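Oxidoreductase, zinc-binding dehydrogenase family (Myxococcus xanthus, PDB 5K1S) serves as a zinc-binding medium-chain reductase in an alternative de novo route to isovaleryl coenzyme A. Local coordinates at residues Gly55-His59 against Ala342-Leu346; Asn159-Thr163 against Arg354-Val358; Val164-Gly169 against Glu313-Leu318; Ala171-Arg176 against Leu203-Asp207. All coordinates share one frame; numbering follows the deposited sequence.

Interaction 1 of 4, residues Gly55-His59 against Ala342-Leu346. With ZN (zinc ion), chain F.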
loop_
_atom_site.group_PDB
_atom_site.type_symbol
_atom_site.label_atom_id
_atom_site.label_comp_id
_atom_site.label_asym_id
_atom_site.label_seq_id
_atom_site.Cartn_x
_atom_site.Cartn_y
_atom_site.Cartn_z
ATOM N N GLY A 55 23.002 -7.581 18.891
ATOM C CA GLY A 55 22.623 -6.191 18.776
ATOM C C GLY A 55 21.499 -5.830 19.729
ATOM O O GLY A 55 20.606 -6.628 20.015
ATOM N N VAL A 56 21.557 -4.600 20.231
ATOM C CA VAL A 56 20.519 -4.061 21.102
ATOM C C VAL A 56 19.543 -3.286 20.226
ATOM O O VAL A 56 19.898 -2.258 19.642
ATOM C CB VAL A 56 21.110 -3.169 22.200
ATOM C CG1 VAL A 56 20.006 -2.654 23.122
ATOM C CG2 VAL A 56 22.164 -3.929 22.993
ATOM N N CYS A 57 18.316 -3.785 20.131
ATOM C CA CYS A 57 17.256 -3.153 19.361
ATOM C C CYS A 57 16.199 -2.606 20.313
ATOM O O CYS A 57 15.871 -3.244 21.316
ATOM C CB CYS A 57 16.627 -4.156 18.388
ATOM S SG CYS A 57 15.262 -3.505 17.419
ATOM N N TYR A 58 15.673 -1.416 20.001
ATOM C CA TYR A 58 14.664 -0.813 20.868
ATOM C C TYR A 58 13.492 -1.758 21.093
ATOM O O TYR A 58 12.821 -1.684 22.129
ATOM C CB TYR A 58 14.167 0.506 20.279
ATOM C CG TYR A 58 13.174 1.216 21.171
ATOM C CD1 TYR A 58 13.604 2.013 22.223
ATOM C CD2 TYR A 58 11.808 1.081 20.968
ATOM C CE1 TYR A 58 12.702 2.660 23.044
ATOM C CE2 TYR A 58 10.897 1.725 21.785
ATOM C CZ TYR A 58 11.351 2.513 22.821
ATOM O OH TYR A 58 10.449 3.158 23.638
ATOM N N HIS A 59 13.226 -2.640 20.128
ATOM C CA HIS A 59 12.287 -3.735 20.345
ATOM C C HIS A 59 12.565 -4.436 21.670
ATOM O O HIS A 59 11.635 -4.814 22.390
ATOM C CB HIS A 59 12.389 -4.715 19.174
ATOM C CG HIS A 59 11.360 -5.802 19.185
ATOM N ND1 HIS A 59 10.100 -5.639 18.651
ATOM C CD2 HIS A 59 11.412 -7.076 19.644
ATOM C CE1 HIS A 59 9.417 -6.761 18.786
ATOM N NE2 HIS A 59 10.191 -7.649 19.384
ATOM N N ALA A 342 23.081 -0.404 28.563
ATOM C CA ALA A 342 22.801 -0.277 27.137
ATOM C C ALA A 342 21.376 0.208 26.899
ATOM O O ALA A 342 21.146 1.133 26.112
ATOM C CB ALA A 342 23.040 -1.615 26.437
ATOM N N HIS A 343 20.402 -0.408 27.574
ATOM C CA HIS A 343 19.013 0.013 27.410
ATOM C C HIS A 343 18.814 1.448 27.870
ATOM O O HIS A 343 18.128 2.233 27.203
ATOM C CB HIS A 343 18.080 -0.921 28.180
ATOM C CG HIS A 343 17.906 -2.254 27.533
ATOM N ND1 HIS A 343 16.748 -2.989 27.643
ATOM C CD2 HIS A 343 18.746 -2.982 26.763
ATOM C CE1 HIS A 343 16.882 -4.117 26.969
ATOM N NE2 HIS A 343 18.086 -4.136 26.425
ATOM N N PHE A 344 19.390 1.807 29.016
ATOM C CA PHE A 344 19.275 3.178 29.500
ATOM C C PHE A 344 19.761 4.161 28.443
ATOM O O PHE A 344 19.079 5.145 28.132
ATOM C CB PHE A 344 20.061 3.343 30.800
ATOM C CG PHE A 344 19.813 4.652 31.495
ATOM C CD1 PHE A 344 20.497 5.796 31.114
ATOM C CD2 PHE A 344 18.894 4.739 32.528
ATOM C CE1 PHE A 344 20.266 7.001 31.750
ATOM C CE2 PHE A 344 18.661 5.942 33.168
ATOM C CZ PHE A 344 19.349 7.073 32.778
ATOM N N ARG A 345 20.943 3.908 27.877
ATOM C CA ARG A 345 21.438 4.746 26.789
ATOM C C ARG A 345 20.432 4.800 25.647
ATOM O O ARG A 345 20.105 5.878 25.138
ATOM C CB ARG A 345 22.779 4.217 26.283
ATOM C CG ARG A 345 23.943 4.409 27.239
ATOM C CD ARG A 345 25.241 3.904 26.621
ATOM N NE ARG A 345 25.545 4.575 25.358
ATOM C CZ ARG A 345 26.548 4.243 24.552
ATOM N NH1 ARG A 345 27.360 3.240 24.865
ATOM N NH2 ARG A 345 26.741 4.916 23.425
ATOM N N LEU A 346 19.930 3.636 25.232
ATOM C CA LEU A 346 19.039 3.584 24.078
ATOM C C LEU A 346 17.711 4.270 24.372
ATOM O O LEU A 346 17.155 4.952 23.503
ATOM C CB LEU A 346 18.821 2.129 23.661
ATOM C CG LEU A 346 17.983 1.886 22.405
ATOM C CD1 LEU A 346 18.577 2.596 21.195
ATOM C CD2 LEU A 346 17.865 0.393 22.139
HETATM ZN ZN ZN F . 15.057 -5.490 15.932
#

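Interaction 2 of 4, residues Asn159-Thr163 against Arg354-Val358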
loop_
_atom_site.group_PDB
_atom_site.type_symbol
_atom_site.label_atom_id
_atom_site.label_comp_id
_atom_site.label_asym_id
_atom_site.label_seq_id
_atom_site.Cartn_x
_atom_site.Cartn_y
_atom_site.Cartn_z
ATOM N N ASN A 159 30.578 -8.002 15.480
ATOM C CA ASN A 159 29.855 -6.812 15.917
ATOM C C ASN A 159 29.046 -6.208 14.775
ATOM O O ASN A 159 27.859 -5.900 14.934
ATOM C CB ASN A 159 30.830 -5.785 16.491
ATOM C CG ASN A 159 31.509 -6.271 17.755
ATOM O OD1 ASN A 159 31.076 -7.246 18.371
ATOM N ND2 ASN A 159 32.575 -5.586 18.154
ATOM N N GLU A 160 29.677 -6.024 13.613
ATOM C CA GLU A 160 28.954 -5.498 12.460
ATOM C C GLU A 160 27.834 -6.439 12.040
ATOM O O GLU A 160 26.764 -5.990 11.612
ATOM C CB GLU A 160 29.915 -5.267 11.294
ATOM C CG GLU A 160 30.621 -3.925 11.322
ATOM C CD GLU A 160 31.444 -3.682 10.072
ATOM O OE1 GLU A 160 32.137 -4.622 9.626
ATOM O OE2 GLU A 160 31.389 -2.559 9.530
ATOM N N ALA A 161 28.059 -7.749 12.157
ATOM C CA ALA A 161 27.060 -8.721 11.725
ATOM C C ALA A 161 25.869 -8.768 12.674
ATOM O O ALA A 161 24.744 -9.034 12.238
ATOM C CB ALA A 161 27.694 -10.106 11.608
ATOM N N ALA A 162 26.091 -8.510 13.964
ATOM C CA ALA A 162 25.025 -8.587 14.955
ATOM C C ALA A 162 24.049 -7.422 14.881
ATOM O O ALA A 162 23.145 -7.353 15.721
ATOM C CB ALA A 162 25.622 -8.655 16.360
ATOM N N THR A 163 24.203 -6.503 13.924
ATOM C CA THR A 163 23.287 -5.378 13.776
ATOM C C THR A 163 22.775 -5.255 12.345
ATOM O O THR A 163 22.266 -4.197 11.964
ATOM C CB THR A 163 23.958 -4.071 14.207
ATOM O OG1 THR A 163 25.106 -3.822 13.385
ATOM C CG2 THR A 163 24.388 -4.147 15.667
ATOM N N ARG A 354 24.309 2.033 16.458
ATOM C CA ARG A 354 23.869 0.732 16.939
ATOM C C ARG A 354 24.754 0.275 18.090
ATOM O O ARG A 354 25.983 0.384 18.016
ATOM C CB ARG A 354 23.890 -0.301 15.809
ATOM C CG ARG A 354 22.599 -0.362 15.002
ATOM C CD ARG A 354 21.466 -0.981 15.815
ATOM N NE ARG A 354 20.195 -0.992 15.092
ATOM C CZ ARG A 354 19.280 -0.025 15.148
ATOM N NH1 ARG A 354 19.478 1.056 15.894
ATOM N NH2 ARG A 354 18.155 -0.140 14.451
ATOM N N LEU A 355 24.123 -0.226 19.147
ATOM C CA LEU A 355 24.821 -0.796 20.288
ATOM C C LEU A 355 24.879 -2.311 20.151
ATOM O O LEU A 355 23.998 -2.934 19.553
ATOM C CB LEU A 355 24.127 -0.420 21.598
ATOM C CG LEU A 355 24.055 1.077 21.900
ATOM C CD1 LEU A 355 23.151 1.331 23.096
ATOM C CD2 LEU A 355 25.448 1.647 22.146
ATOM N N VAL A 356 25.930 -2.900 20.715
ATOM C CA VAL A 356 26.172 -4.334 20.606
ATOM C C VAL A 356 26.596 -4.859 21.968
ATOM O O VAL A 356 27.447 -4.259 22.634
ATOM C CB VAL A 356 27.248 -4.650 19.548
ATOM C CG1 VAL A 356 27.517 -6.145 19.487
ATOM C CG2 VAL A 356 26.819 -4.130 18.182
ATOM N N LEU A 357 26.008 -5.978 22.380
ATOM C CA LEU A 357 26.406 -6.674 23.596
ATOM C C LEU A 357 27.324 -7.834 23.229
ATOM O O LEU A 357 26.975 -8.666 22.384
ATOM C CB LEU A 357 25.185 -7.184 24.363
ATOM C CG LEU A 357 24.260 -6.110 24.938
ATOM C CD1 LEU A 357 23.016 -6.748 25.542
ATOM C CD2 LEU A 357 24.982 -5.262 25.976
ATOM N N VAL A 358 28.490 -7.883 23.864
ATOM C CA VAL A 358 29.498 -8.905 23.609
ATOM C C VAL A 358 29.530 -9.836 24.820
ATOM O O VAL A 358 29.968 -9.421 25.902
ATOM C CB VAL A 358 30.876 -8.282 23.355
ATOM C CG1 VAL A 358 31.894 -9.365 23.026
ATOM C CG2 VAL A 358 30.796 -7.262 22.231
#

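Interaction 3 of 4, residues Val164-Gly169 against Glu313-Leu318. With ZN (zinc ion), chain F.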
loop_
_atom_site.group_PDB
_atom_site.type_symbol
_atom_site.label_atom_id
_atom_site.label_comp_id
_atom_site.label_asym_id
_atom_site.label_seq_id
_atom_site.Cartn_x
_atom_site.Cartn_y
_atom_site.Cartn_z
ATOM N N VAL A 164 22.884 -6.319 11.550
ATOM C CA VAL A 164 22.527 -6.247 10.138
ATOM C C VAL A 164 21.035 -6.485 9.944
ATOM O O VAL A 164 20.394 -5.828 9.117
ATOM C CB VAL A 164 23.369 -7.262 9.339
ATOM C CG1 VAL A 164 22.977 -7.263 7.869
ATOM C CG2 VAL A 164 24.845 -6.951 9.490
ATOM N N CYS A 165 20.457 -7.424 10.698
ATOM C CA CYS A 165 19.084 -7.845 10.442
ATOM C C CYS A 165 18.113 -6.678 10.571
ATOM O O CYS A 165 17.290 -6.440 9.680
ATOM C CB CYS A 165 18.699 -8.974 11.397
ATOM S SG CYS A 165 17.170 -9.831 10.945
ATOM N N CYS A 166 18.194 -5.936 11.672
ATOM C CA CYS A 166 17.235 -4.876 11.957
ATOM C C CYS A 166 17.576 -3.557 11.277
ATOM O O CYS A 166 16.926 -2.547 11.566
ATOM C CB CYS A 166 17.130 -4.663 13.466
ATOM S SG CYS A 166 16.634 -6.143 14.348
ATOM N N THR A 167 18.569 -3.539 10.390
ATOM C CA THR A 167 18.894 -2.335 9.634
ATOM C C THR A 167 19.008 -2.664 8.152
ATOM O O THR A 167 18.079 -2.402 7.380
ATOM C CB THR A 167 20.192 -1.709 10.146
ATOM O OG1 THR A 167 21.248 -2.674 10.083
ATOM C CG2 THR A 167 20.024 -1.234 11.582
ATOM N N THR A 168 20.139 -3.242 7.744
ATOM C CA THR A 168 20.307 -3.621 6.345
ATOM C C THR A 168 19.349 -4.737 5.952
ATOM O O THR A 168 18.879 -4.772 4.809
ATOM C CB THR A 168 21.751 -4.047 6.088
ATOM O OG1 THR A 168 22.642 -3.005 6.507
ATOM C CG2 THR A 168 21.974 -4.335 4.608
ATOM N N GLY A 169 19.053 -5.657 6.871
ATOM C CA GLY A 169 18.063 -6.682 6.577
ATOM C C GLY A 169 16.707 -6.084 6.256
ATOM O O GLY A 169 16.071 -6.446 5.263
ATOM N N GLU A 313 16.702 -12.576 2.572
ATOM C CA GLU A 313 17.060 -11.165 2.666
ATOM C C GLU A 313 18.220 -10.953 3.631
ATOM O O GLU A 313 19.101 -10.123 3.381
ATOM C CB GLU A 313 15.846 -10.349 3.104
ATOM C CG GLU A 313 14.712 -10.347 2.094
ATOM C CD GLU A 313 13.373 -10.014 2.720
ATOM O OE1 GLU A 313 13.319 -9.819 3.951
ATOM O OE2 GLU A 313 12.372 -9.956 1.981
ATOM N N LEU A 314 18.235 -11.688 4.745
ATOM C CA LEU A 314 19.338 -11.556 5.689
ATOM C C LEU A 314 20.639 -12.067 5.084
ATOM O O LEU A 314 21.691 -11.435 5.242
ATOM C CB LEU A 314 19.020 -12.302 6.986
ATOM C CG LEU A 314 20.130 -12.283 8.045
ATOM C CD1 LEU A 314 20.514 -10.856 8.416
ATOM C CD2 LEU A 314 19.711 -13.059 9.285
ATOM N N ASP A 315 20.593 -13.210 4.393
ATOM C CA ASP A 315 21.779 -13.690 3.691
ATOM C C ASP A 315 22.308 -12.627 2.737
ATOM O O ASP A 315 23.521 -12.405 2.653
ATOM C CB ASP A 315 21.462 -14.978 2.928
ATOM C CG ASP A 315 21.312 -16.182 3.843
ATOM O OD1 ASP A 315 21.933 -16.198 4.928
ATOM O OD2 ASP A 315 20.573 -17.118 3.474
ATOM N N GLU A 316 21.408 -11.957 2.013
ATOM C CA GLU A 316 21.829 -10.898 1.102
ATOM C C GLU A 316 22.322 -9.676 1.866
ATOM O O GLU A 316 23.340 -9.076 1.498
ATOM C CB GLU A 316 20.670 -10.524 0.175
ATOM C CG GLU A 316 21.000 -9.440 -0.839
ATOM C CD GLU A 316 22.091 -9.854 -1.809
ATOM O OE1 GLU A 316 22.473 -11.045 -1.812
ATOM O OE2 GLU A 316 22.569 -8.985 -2.569
ATOM N N ALA A 317 21.612 -9.288 2.927
ATOM C CA ALA A 317 22.034 -8.140 3.724
ATOM C C ALA A 317 23.413 -8.375 4.325
ATOM O O ALA A 317 24.289 -7.504 4.262
ATOM C CB ALA A 317 21.009 -7.863 4.823
ATOM N N LEU A 318 23.623 -9.551 4.919
ATOM C CA LEU A 318 24.936 -9.879 5.464
ATOM C C LEU A 318 26.005 -9.826 4.381
ATOM O O LEU A 318 27.127 -9.367 4.626
ATOM C CB LEU A 318 24.899 -11.261 6.118
ATOM C CG LEU A 318 24.013 -11.377 7.360
ATOM C CD1 LEU A 318 23.798 -12.834 7.736
ATOM C CD2 LEU A 318 24.622 -10.612 8.524
HETATM ZN ZN ZN F . 15.057 -5.490 15.932
#

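Interaction 4 of 4, residues Ala171-Arg176 against Leu203-Asp207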
loop_
_atom_site.group_PDB
_atom_site.type_symbol
_atom_site.label_atom_id
_atom_site.label_comp_id
_atom_site.label_asym_id
_atom_site.label_seq_id
_atom_site.Cartn_x
_atom_site.Cartn_y
_atom_site.Cartn_z
ATOM N N ALA A 171 16.233 -3.037 5.279
ATOM C CA ALA A 171 16.394 -2.236 4.071
ATOM C C ALA A 171 16.198 -3.082 2.819
ATOM O O ALA A 171 15.518 -2.659 1.877
ATOM C CB ALA A 171 17.771 -1.575 4.060
ATOM N N VAL A 172 16.786 -4.280 2.788
ATOM C CA VAL A 172 16.606 -5.165 1.639
ATOM C C VAL A 172 15.126 -5.452 1.426
ATOM O O VAL A 172 14.604 -5.332 0.311
ATOM C CB VAL A 172 17.413 -6.464 1.829
ATOM C CG1 VAL A 172 17.085 -7.475 0.730
ATOM C CG2 VAL A 172 18.907 -6.164 1.842
ATOM N N HIS A 173 14.428 -5.842 2.494
ATOM C CA HIS A 173 13.002 -6.127 2.382
ATOM C C HIS A 173 12.233 -4.904 1.895
ATOM O O HIS A 173 11.337 -5.018 1.051
ATOM C CB HIS A 173 12.462 -6.603 3.731
ATOM C CG HIS A 173 11.055 -7.110 3.675
ATOM N ND1 HIS A 173 10.628 -8.020 2.732
ATOM C CD2 HIS A 173 9.978 -6.838 4.449
ATOM C CE1 HIS A 173 9.348 -8.284 2.925
ATOM N NE2 HIS A 173 8.930 -7.579 3.962
ATOM N N THR A 174 12.581 -3.722 2.408
ATOM C CA THR A 174 11.868 -2.497 2.055
ATOM C C THR A 174 12.252 -2.009 0.663
ATOM O O THR A 174 11.385 -1.786 -0.188
ATOM C CB THR A 174 12.161 -1.409 3.091
ATOM O OG1 THR A 174 11.830 -1.888 4.400
ATOM C CG2 THR A 174 11.359 -0.147 2.797
ATOM N N VAL A 175 13.552 -1.833 0.420
ATOM C CA VAL A 175 14.011 -1.217 -0.820
ATOM C C VAL A 175 13.786 -2.150 -2.004
ATOM O O VAL A 175 13.329 -1.719 -3.070
ATOM C CB VAL A 175 15.493 -0.820 -0.687
ATOM C CG1 VAL A 175 16.016 -0.202 -1.980
ATOM C CG2 VAL A 175 15.685 0.141 0.481
ATOM N N ARG A 176 14.102 -3.435 -1.845
ATOM C CA ARG A 176 14.130 -4.373 -2.963
ATOM C C ARG A 176 12.876 -5.235 -3.040
ATOM O O ARG A 176 12.100 -5.131 -3.995
ATOM C CB ARG A 176 15.364 -5.272 -2.853
ATOM C CG ARG A 176 16.657 -4.569 -3.144
ATOM C CD ARG A 176 17.780 -5.569 -3.207
ATOM N NE ARG A 176 19.058 -4.939 -3.513
ATOM C CZ ARG A 176 20.223 -5.579 -3.500
ATOM N NH1 ARG A 176 20.270 -6.870 -3.192
ATOM N NH2 ARG A 176 21.340 -4.928 -3.792
ATOM N N LEU A 203 21.731 1.331 0.100
ATOM C CA LEU A 203 21.177 0.316 -0.787
ATOM C C LEU A 203 20.509 0.953 -2.001
ATOM O O LEU A 203 20.594 0.424 -3.114
ATOM C CB LEU A 203 20.186 -0.559 -0.018
ATOM C CG LEU A 203 19.676 -1.816 -0.724
ATOM C CD1 LEU A 203 20.822 -2.726 -1.143
ATOM C CD2 LEU A 203 18.715 -2.565 0.185
ATOM N N ALA A 204 19.842 2.092 -1.805
ATOM C CA ALA A 204 19.225 2.787 -2.928
ATOM C C ALA A 204 20.283 3.339 -3.875
ATOM O O ALA A 204 20.230 3.106 -5.088
ATOM C CB ALA A 204 18.320 3.907 -2.416
ATOM N N ARG A 205 21.259 4.076 -3.336
ATOM C CA ARG A 205 22.341 4.591 -4.167
ATOM C C ARG A 205 23.102 3.463 -4.850
ATOM O O ARG A 205 23.624 3.648 -5.956
ATOM C CB ARG A 205 23.293 5.439 -3.322
ATOM N N LEU A 206 23.176 2.290 -4.215
ATOM C CA LEU A 206 23.851 1.156 -4.837
ATOM C C LEU A 206 23.059 0.615 -6.020
ATOM O O LEU A 206 23.649 0.078 -6.963
ATOM C CB LEU A 206 24.083 0.051 -3.804
ATOM C CG LEU A 206 24.817 -1.199 -4.304
ATOM C CD1 LEU A 206 25.698 -1.768 -3.201
ATOM C CD2 LEU A 206 23.844 -2.265 -4.796
ATOM N N ASP A 207 21.733 0.741 -5.988
ATOM C CA ASP A 207 20.878 0.264 -7.065
ATOM C C ASP A 207 20.671 1.312 -8.155
ATOM O O ASP A 207 19.689 1.232 -8.902
ATOM C CB ASP A 207 19.529 -0.188 -6.500
ATOM C CG ASP A 207 19.636 -1.469 -5.693
ATOM O OD1 ASP A 207 20.770 -1.861 -5.342
ATOM O OD2 ASP A 207 18.586 -2.083 -5.405
#

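Interaction 1 of 4, residues Gly55-His59 against Ala342-Leu346
Residues 342-346 form one turn of helix 339-347 that runs beside the end of strand 46-56 and the start of helix 58-64, with Val-56 CA 7.5 Å from Ala-342 CA and Tyr-58 CA 7.0 Å from Leu-346 CA. No hydrogen bond crosses between the segments, and side-chain packing joins them. Val-56 divides its two methyls among three partners. With CG1 anti to the backbone N (chi1 -178°), that branch meets Leu-346 CD2 at 3.9 Å and, from an oblique direction, the His-343 ring at CD2. The other branch, CG2, faces Ala-342 CB at 4.2 Å. Leu-346 slides past Val-56 in the opposite direction and lays CD2 over the backbone of the turn, 3.6 Å from Tyr-58 N. Its CG lies at the edge of the Tyr-58 ring, near the ring plane. The strand-to-helix junction gripped here is part of a zinc site in the GroES-like domain of the medium-chain reductase fold. Cys-57, the N-cap of helix 58-64, turns away from helix 339-347 and binds the zinc ion through SG at 2.5 Å, alongside His-79 and Cys-166. The same sulfur accepts a weak, long capping bond from His-59 N (3.5 Å). While His-343 offers Val-56 its ring carbon, its ring nitrogens are engaged elsewhere, ND1 with Arg-64 and NE2 with Tyr-138 OH, which fixes the ring's rotation.

Interaction 2 of 4, residues Asn159-Thr163 against Arg354-Val358
Strand 354-358 belongs to the mixed sheet of the GroES-like domain, antiparallel to strand 46-56 and parallel to strand 330-335, and one of its faces carries the end of helix 158-161 and the turn that follows. Thr-163 and Val-356 meet at the middle of this cover, their side chains crossing at about a right angle with CG2 of Thr-163 3.5 Å from CG2 of Val-356. The same threonine methyl lies 3.9 Å from Arg-354 CB, and Thr-163 CB rests beside Arg-354 CG, the two side chains running past each other in opposite directions. Thr-163 holds OG1 between its backbone N and carbonyl carbon (chi1 61°), which directs CG2 at the strand while the hydroxyl bonds to Gln-328. Toward the other end, Asn-159 brings OD1 against two methyls, 3.9 Å from Val-356 CG1 and equally far from Val-358 CG2. Ala-162 CB adds a looser touch on Val-356 CG1 at 4.4 Å. A bend at chi2 (-71°) swings the Arg-354 chain aside after its carbons have packed, and its side chain comes within about 6 Å of the zinc ion at its nearest atom. Since no hydrogen bond joins the two segments, the helix end is held on the strand chiefly by the fit of methyl and methylene groups.

Interaction 3 of 4, residues Val164-Gly169 against Glu313-Leu318
Ala-317 and Gly-169 make the close centre of this helix crossing: with no side chain on Gly-169, the methyl CB of Ala-317 settles on its backbone, 3.6 Å from Gly-169 N. Two further groups close round that methyl, Val-164 CG1 at 3.7 Å from Ala-317 CB and Thr-168 CG2 at the same distance. Leu-318 adds CD2 against Val-164 CB, the two side chains meeting obliquely. Toward Glu-313 and Leu-314 the fit is slacker. Leu-314 CD1 comes 4.0 Å from Cys-165 CB, lies farther still from Val-164 CG1, and Glu-313 CB only skirts Gly-169 O. Glu-313 sends its carboxylate instead to His-173, Thr-177 and Thr-310 N. On the partly exposed side, Asp-315 and Glu-316 turn their carboxylates elsewhere, Asp-315 to Arg-151 N and Glu-316 to Arg-176 and Arg-319. Helices 165-169 and 313-318 cross at 79°, their axes 9.0 Å apart at closest. Helix 165-178 leads from the zinc-binding part of this medium-chain reductase into the Rossmann-type domain, and the turn at 165-169 is a wide, pi-type one. There Val-164 O takes two backbone donors from opposite faces of its plane, Thr-167 N and Gly-169 N. On that turn Cys-166 points its sulfur to the zinc ion, SG 2.3 Å from the metal, completing with Cys-57 and His-79 the three protein ligands. Thr-168 keeps its methyl for Ala-317 while OG1 bonds to Ser-199 OG.

Interaction 4 of 4, residues Ala171-Arg176 against Leu203-Asp207
The guanidinium of Arg-176 has Leu-203 CD1 over one face, 3.5 Å from NH2, and takes Asp-207 and Leu-206 at its edges. Leu-206 CD2 lies in the guanidinium plane off NH2, and the Asp-207 carboxylate, tilted by only 21°, meets the NE and NH2 side in a two-pronged salt bridge. Both prongs are weak: NE gives to Asp-207 OD2 at 3.5 Å, and NH2 gives to Asp-207 OD1 at the same length, with an N-H...O angle of 159°. An arm extended from CG to NE (chi2 -172°) carries the charge across Leu-203 at about a right angle, and NH1 takes part in a second salt bridge, to Glu-316. A leucine in place of Arg-176 would probably leave the Asp-207 carboxylate without this cation, take one of two arginine partners from Glu-316, and uncover CD1 of Leu-203. Under the charged layer Leu-203 acts as a knob in a hole lined by Ala-171, Val-172, Val-175 and Arg-176. Its CD2 does the filling, 3.6 Å from Val-172 CA, 3.8 Å from Val-175 CB and 4.1 Å from Ala-171 CB. Asp-207 is the first residue after helix 195-206 to leave helical geometry. That helix is the crossover between parallel strands 186-190 and 210-215 of the Rossmann sheet, and it rests here on helix 165-178. Helix 311-323 packs against both, through Leu-320 on Val-172 and Leu-203, while His-173 on helix 165-178 bonds to Glu-300 of the second subunit.

In the fold
Interactions 1 and 2 share one sheet: strands 46-56 and 354-358 are neighbours in it, with Val-56 N probably bonded to Leu-355 O. Interactions 3 and 4 both use helix 165-178, and two acidic side chains of interaction 3 reach into interaction 4. Interaction 3 is buried throughout and lies nearest the chain's centre; interactions 1 and 2 are partly buried. Interaction 4 is mostly buried too, though it lies farthest from that centre and Leu-206 is exposed. Interactions 1, 2 and 3 are joined across their segments by apolar or van der Waals packing alone, whereas interaction 4 adds a weak salt bridge beside its apolar knob. The zinc ion ties interaction 1 to interaction 3.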